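Side-chain contacts in acetate kinase (Entamoeba histolytica, PDB 4H0O), which interconverts acetate and acetyl phosphate as a pyrophosphate-dependent acetate kinase of the ASKHA superfamily: residues 266-270 with 271-275; 309-312 with 313-317. One frame throughout, in Å; residues are numbered along the deposited sequence.

Overall arrangement
Both interactions are local, following one another along the chain without nesting or crossing, and neither closes a long loop. From the N terminus, interaction 1 finishes helix 262-271 and carries the chain round a turn into helix 274-279. After helix 285-293 the chain enters helix 299-324, whose middle holds interaction 2 as two turns. The centres lie about 18 Å apart, yet the contacts meet where Leu-275 CD2 packs on Tyr-309 CB at 3.9 Å. Both residues lie beside Met-285, in the predicted ATP site. Interaction 1 joins the helix end to the loop holding Thr-243 and Cys-245, either side of Arg-244, interaction 2 its helix to strands 205-211 and 216-222, and both touch the second subunit.

Interaction 1 of 2, residues 266-270 with 271-275; sequences VDILN and KKSGL
The flat carboxylate of Asp-267 receives the ammonium of Lys-272 on the syn lone pair of OD2, with NZ 2.7 Å from OD2 in a salt bridge and 3.3 Å from OD1. Beside OD1, the CG of Lys-271 makes a 3.8 Å contact, the two side chains crossing at about a right angle. A second flat group, the carbonyl of Ile-268, is approached on both faces: Lys-272 N donates to its O from one (3.0 Å) and Ser-273 OG from the other (2.7 Å), each well above the carbonyl plane. The amide of Asn-270 turns back along its own helix, ND2 donating to Val-266 O at 3.2 Å with that oxygen almost exactly in the amide plane.

Lys-272 curls back over the helix end through a bend at chi2 (93°), which carries CD and CE past OD2 before NZ reaches it. In Ser-273 the hydroxyl sits beside its own backbone N (chi1 -58°), facing the helix. Lys-271 N bonds to Asp-267 O at 2.8 Å, and the Lys-272 N bond is the last of this kind here, although Lys-272 already leaves helical geometry. The chain then swings through Gly-274, whose positive phi suits glycine and whose backbone bonds to the second subunit.

Asn-270 O accepts from Thr-243 OG1, while the backbones of Leu-269 and Ser-273 bond to Cys-245 and Thr-243. These bonds tie the residues on either side of Arg-244, the predicted transition-state stabiliser, whose side chain lies about 4 Å from that of Asn-270; the helix end may help position it. The Ser-273 hydroxyl adds a second bond to a carbonyl already bonded to a backbone N-H, and the Lys-272 ammonium pairs with Asp-267 at the helix C-terminus, where a positive charge is probably favourable.

Interaction 2 of 2, residues 309-312 with 313-317; sequences YIKQ and LAKTI
Lys-311 and Lys-315, one helical turn apart, both start with CG anti to the backbone N; Lys-311 then bends at chi2 and again at chi3 (81°), Lys-315 at chi3 alone (-59°), which brings their side chains alongside one another, pointing the same way. Their NZ atoms end 3.4 Å apart. This closeness of like charges is probably eased by Asp-228 and Glu-323 of the second subunit, each in a long, weak ion pair with Lys-315. Gln-312 crosses the same lysine obliquely, its OE1 3.9 Å from Lys-315 NZ.

With OG1 beside its own N (chi1 -53°), the Thr-316 hydroxyl is turned back onto the preceding turn. Gln-312 O is thereby gripped twice, by Thr-316 OG1 at 2.6 Å and by Thr-316 N at 2.9 Å, from opposite faces of its carbonyl plane. One turn along from Tyr-309, Leu-313 CD2 meets its ring obliquely, 4.3 Å from Tyr-309 CE1.

Tyr-309 and Leu-313 lie on Leu-211 of strand 205-211, Leu-313 and Thr-316 on Cys-218 of strand 216-222. Ile-310 and Ile-317 pack against Ile-347 of helix 341-350, leaving Lys-311 and Ala-314 to face Ala-164 and Val-322 of the second subunit.

Interaction 1 of 2, residues 266-270 with 271-275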
loop_
_atom_site.group_PDB
_atom_site.type_symbol
_atom_site.label_atom_id
_atom_site.label_comp_id
_atom_site.label_asym_id
_atom_site.label_seq_id
_atom_site.Cartn_x
_atom_site.Cartn_y
_atom_site.Cartn_z
ATOM N N VAL B 266 -10.327 -0.147 -16.025
ATOM C CA VAL B 266 -10.851 -1.127 -15.080
ATOM C C VAL B 266 -10.513 -2.545 -15.530
ATOM O O VAL B 266 -10.085 -3.369 -14.723
ATOM C CB VAL B 266 -12.371 -0.997 -14.892
ATOM C CG1 VAL B 266 -12.878 -2.091 -13.973
ATOM C CG2 VAL B 266 -12.724 0.372 -14.329
ATOM N N ASP B 267 -10.685 -2.816 -16.819
ATOM C CA ASP B 267 -10.376 -4.129 -17.372
ATOM C C ASP B 267 -8.887 -4.454 -17.264
ATOM O O ASP B 267 -8.512 -5.577 -16.925
ATOM C CB ASP B 267 -10.828 -4.215 -18.832
ATOM C CG ASP B 267 -10.544 -5.569 -19.451
ATOM O OD1 ASP B 267 -11.227 -6.548 -19.081
ATOM O OD2 ASP B 267 -9.640 -5.657 -20.307
ATOM N N ILE B 268 -8.045 -3.468 -17.556
ATOM C CA ILE B 268 -6.593 -3.653 -17.513
ATOM C C ILE B 268 -6.102 -4.006 -16.105
ATOM O O ILE B 268 -5.343 -4.964 -15.923
ATOM C CB ILE B 268 -5.848 -2.401 -18.024
ATOM C CG1 ILE B 268 -6.069 -2.214 -19.528
ATOM C CG2 ILE B 268 -4.366 -2.509 -17.737
ATOM C CD1 ILE B 268 -5.657 -0.835 -20.054
ATOM N N LEU B 269 -6.547 -3.236 -15.112
ATOM C CA LEU B 269 -6.100 -3.413 -13.731
ATOM C C LEU B 269 -6.679 -4.663 -13.060
ATOM O O LEU B 269 -6.106 -5.177 -12.098
ATOM C CB LEU B 269 -6.426 -2.163 -12.900
ATOM C CG LEU B 269 -5.798 -0.852 -13.381
ATOM C CD1 LEU B 269 -6.125 0.303 -12.443
ATOM C CD2 LEU B 269 -4.292 -1.003 -13.530
ATOM N N ASN B 270 -7.811 -5.146 -13.565
ATOM C CA ASN B 270 -8.479 -6.315 -12.989
ATOM C C ASN B 270 -8.145 -7.630 -13.695
ATOM O O ASN B 270 -8.114 -8.688 -13.069
ATOM C CB ASN B 270 -10.002 -6.118 -12.993
ATOM C CG ASN B 270 -10.518 -5.489 -11.713
ATOM O OD1 ASN B 270 -10.653 -6.160 -10.688
ATOM N ND2 ASN B 270 -10.828 -4.196 -11.771
ATOM N N LYS B 271 -7.899 -7.558 -15.001
ATOM C CA LYS B 271 -7.810 -8.759 -15.827
ATOM C C LYS B 271 -6.496 -8.889 -16.596
ATOM O O LYS B 271 -6.154 -9.976 -17.058
ATOM C CB LYS B 271 -8.996 -8.810 -16.802
ATOM C CG LYS B 271 -10.372 -8.850 -16.143
ATOM C CD LYS B 271 -10.639 -10.200 -15.482
ATOM C CE LYS B 271 -12.008 -10.242 -14.801
ATOM N NZ LYS B 271 -13.144 -10.099 -15.755
ATOM N N LYS B 272 -5.770 -7.783 -16.730
ATOM C CA LYS B 272 -4.533 -7.776 -17.502
ATOM C C LYS B 272 -3.343 -7.214 -16.727
ATOM O O LYS B 272 -2.421 -6.650 -17.319
ATOM C CB LYS B 272 -4.722 -6.994 -18.805
ATOM C CG LYS B 272 -5.435 -7.774 -19.898
ATOM C CD LYS B 272 -6.934 -7.521 -19.870
ATOM C CE LYS B 272 -7.631 -8.203 -21.035
ATOM N NZ LYS B 272 -9.105 -8.278 -20.834
ATOM N N SER B 273 -3.358 -7.372 -15.408
ATOM C CA SER B 273 -2.238 -6.928 -14.579
ATOM C C SER B 273 -1.660 -8.050 -13.713
ATOM O O SER B 273 -1.731 -9.227 -14.078
ATOM C CB SER B 273 -2.655 -5.744 -13.706
ATOM O OG SER B 273 -3.116 -4.673 -14.506
ATOM N N GLY B 274 -1.078 -7.675 -12.576
ATOM C CA GLY B 274 -0.492 -8.634 -11.658
ATOM C C GLY B 274 0.529 -9.553 -12.300
ATOM O O GLY B 274 1.304 -9.129 -13.160
ATOM N N LEU B 275 0.523 -10.818 -11.883
ATOM C CA LEU B 275 1.446 -11.815 -12.413
ATOM C C LEU B 275 1.362 -11.919 -13.937
ATOM O O LEU B 275 2.385 -12.019 -14.615
ATOM C CB LEU B 275 1.178 -13.175 -11.772
ATOM C CG LEU B 275 1.507 -13.298 -10.283
ATOM C CD1 LEU B 275 1.018 -14.629 -9.723
ATOM C CD2 LEU B 275 3.002 -13.147 -10.051
#

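Interaction 2 of 2, residues 309-312 with 313-317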
loop_
_atom_site.group_PDB
_atom_site.type_symbol
_atom_site.label_atom_id
_atom_site.label_comp_id
_atom_site.label_asym_id
_atom_site.label_seq_id
_atom_site.Cartn_x
_atom_site.Cartn_y
_atom_site.Cartn_z
ATOM N N TYR B 309 6.036 -9.498 -7.064
ATOM C CA TYR B 309 5.029 -10.199 -6.267
ATOM C C TYR B 309 5.506 -10.428 -4.831
ATOM O O TYR B 309 4.762 -10.187 -3.879
ATOM C CB TYR B 309 4.669 -11.538 -6.923
ATOM C CG TYR B 309 3.750 -12.425 -6.103
ATOM C CD1 TYR B 309 4.265 -13.357 -5.205
ATOM C CD2 TYR B 309 2.369 -12.342 -6.239
ATOM C CE1 TYR B 309 3.428 -14.171 -4.457
ATOM C CE2 TYR B 309 1.525 -13.156 -5.496
ATOM C CZ TYR B 309 2.061 -14.066 -4.608
ATOM O OH TYR B 309 1.227 -14.873 -3.869
ATOM N N ILE B 310 6.743 -10.904 -4.687
ATOM C CA ILE B 310 7.333 -11.173 -3.378
ATOM C C ILE B 310 7.539 -9.875 -2.593
ATOM O O ILE B 310 7.282 -9.819 -1.385
ATOM C CB ILE B 310 8.678 -11.925 -3.513
ATOM C CG1 ILE B 310 8.451 -13.364 -3.983
ATOM C CG2 ILE B 310 9.446 -11.924 -2.196
ATOM C CD1 ILE B 310 7.594 -14.186 -3.040
ATOM N N LYS B 311 7.996 -8.839 -3.288
ATOM C CA LYS B 311 8.234 -7.541 -2.670
ATOM C C LYS B 311 6.969 -6.988 -2.022
ATOM O O LYS B 311 6.999 -6.519 -0.884
ATOM C CB LYS B 311 8.774 -6.547 -3.700
ATOM C CG LYS B 311 9.026 -5.154 -3.147
ATOM C CD LYS B 311 8.543 -4.082 -4.110
ATOM C CE LYS B 311 7.045 -3.859 -3.983
ATOM N NZ LYS B 311 6.633 -2.531 -4.515
ATOM N N GLN B 312 5.858 -7.044 -2.750
ATOM C CA GLN B 312 4.593 -6.531 -2.238
ATOM C C GLN B 312 4.060 -7.369 -1.081
ATOM O O GLN B 312 3.509 -6.827 -0.122
ATOM C CB GLN B 312 3.553 -6.448 -3.353
ATOM C CG GLN B 312 2.323 -5.642 -2.979
ATOM C CD GLN B 312 2.658 -4.206 -2.612
ATOM O OE1 GLN B 312 3.678 -3.662 -3.038
ATOM N NE2 GLN B 312 1.796 -3.585 -1.814
ATOM N N LEU B 313 4.233 -8.687 -1.171
ATOM C CA LEU B 313 3.802 -9.590 -0.105
ATOM C C LEU B 313 4.614 -9.349 1.163
ATOM O O LEU B 313 4.065 -9.302 2.265
ATOM C CB LEU B 313 3.914 -11.052 -0.552
ATOM C CG LEU B 313 3.535 -12.132 0.469
ATOM C CD1 LEU B 313 2.166 -11.865 1.076
ATOM C CD2 LEU B 313 3.558 -13.520 -0.162
ATOM N N ALA B 314 5.922 -9.184 1.000
ATOM C CA ALA B 314 6.803 -8.925 2.131
ATOM C C ALA B 314 6.462 -7.592 2.800
ATOM O O ALA B 314 6.379 -7.500 4.027
ATOM C CB ALA B 314 8.248 -8.941 1.683
ATOM N N LYS B 315 6.271 -6.558 1.988
ATOM C CA LYS B 315 5.926 -5.233 2.496
ATOM C C LYS B 315 4.581 -5.237 3.229
ATOM O O LYS B 315 4.414 -4.566 4.253
ATOM C CB LYS B 315 5.899 -4.219 1.350
ATOM C CG LYS B 315 5.468 -2.824 1.771
ATOM C CD LYS B 315 5.181 -1.933 0.567
ATOM C CE LYS B 315 6.400 -1.794 -0.335
ATOM N NZ LYS B 315 6.122 -0.966 -1.546
ATOM N N THR B 316 3.629 -6.001 2.702
ATOM C CA THR B 316 2.302 -6.099 3.302
ATOM C C THR B 316 2.356 -6.777 4.675
ATOM O O THR B 316 1.684 -6.346 5.617
ATOM C CB THR B 316 1.332 -6.865 2.390
ATOM O OG1 THR B 316 1.332 -6.270 1.085
ATOM C CG2 THR B 316 -0.081 -6.828 2.965
ATOM N N ILE B 317 3.148 -7.841 4.778
ATOM C CA ILE B 317 3.331 -8.548 6.041
ATOM C C ILE B 317 4.022 -7.645 7.063
ATOM O O ILE B 317 3.599 -7.567 8.224
ATOM C CB ILE B 317 4.140 -9.850 5.847
ATOM C CG1 ILE B 317 3.335 -10.858 5.023
ATOM C CG2 ILE B 317 4.530 -10.455 7.188
ATOM C CD1 ILE B 317 4.152 -12.049 4.541
#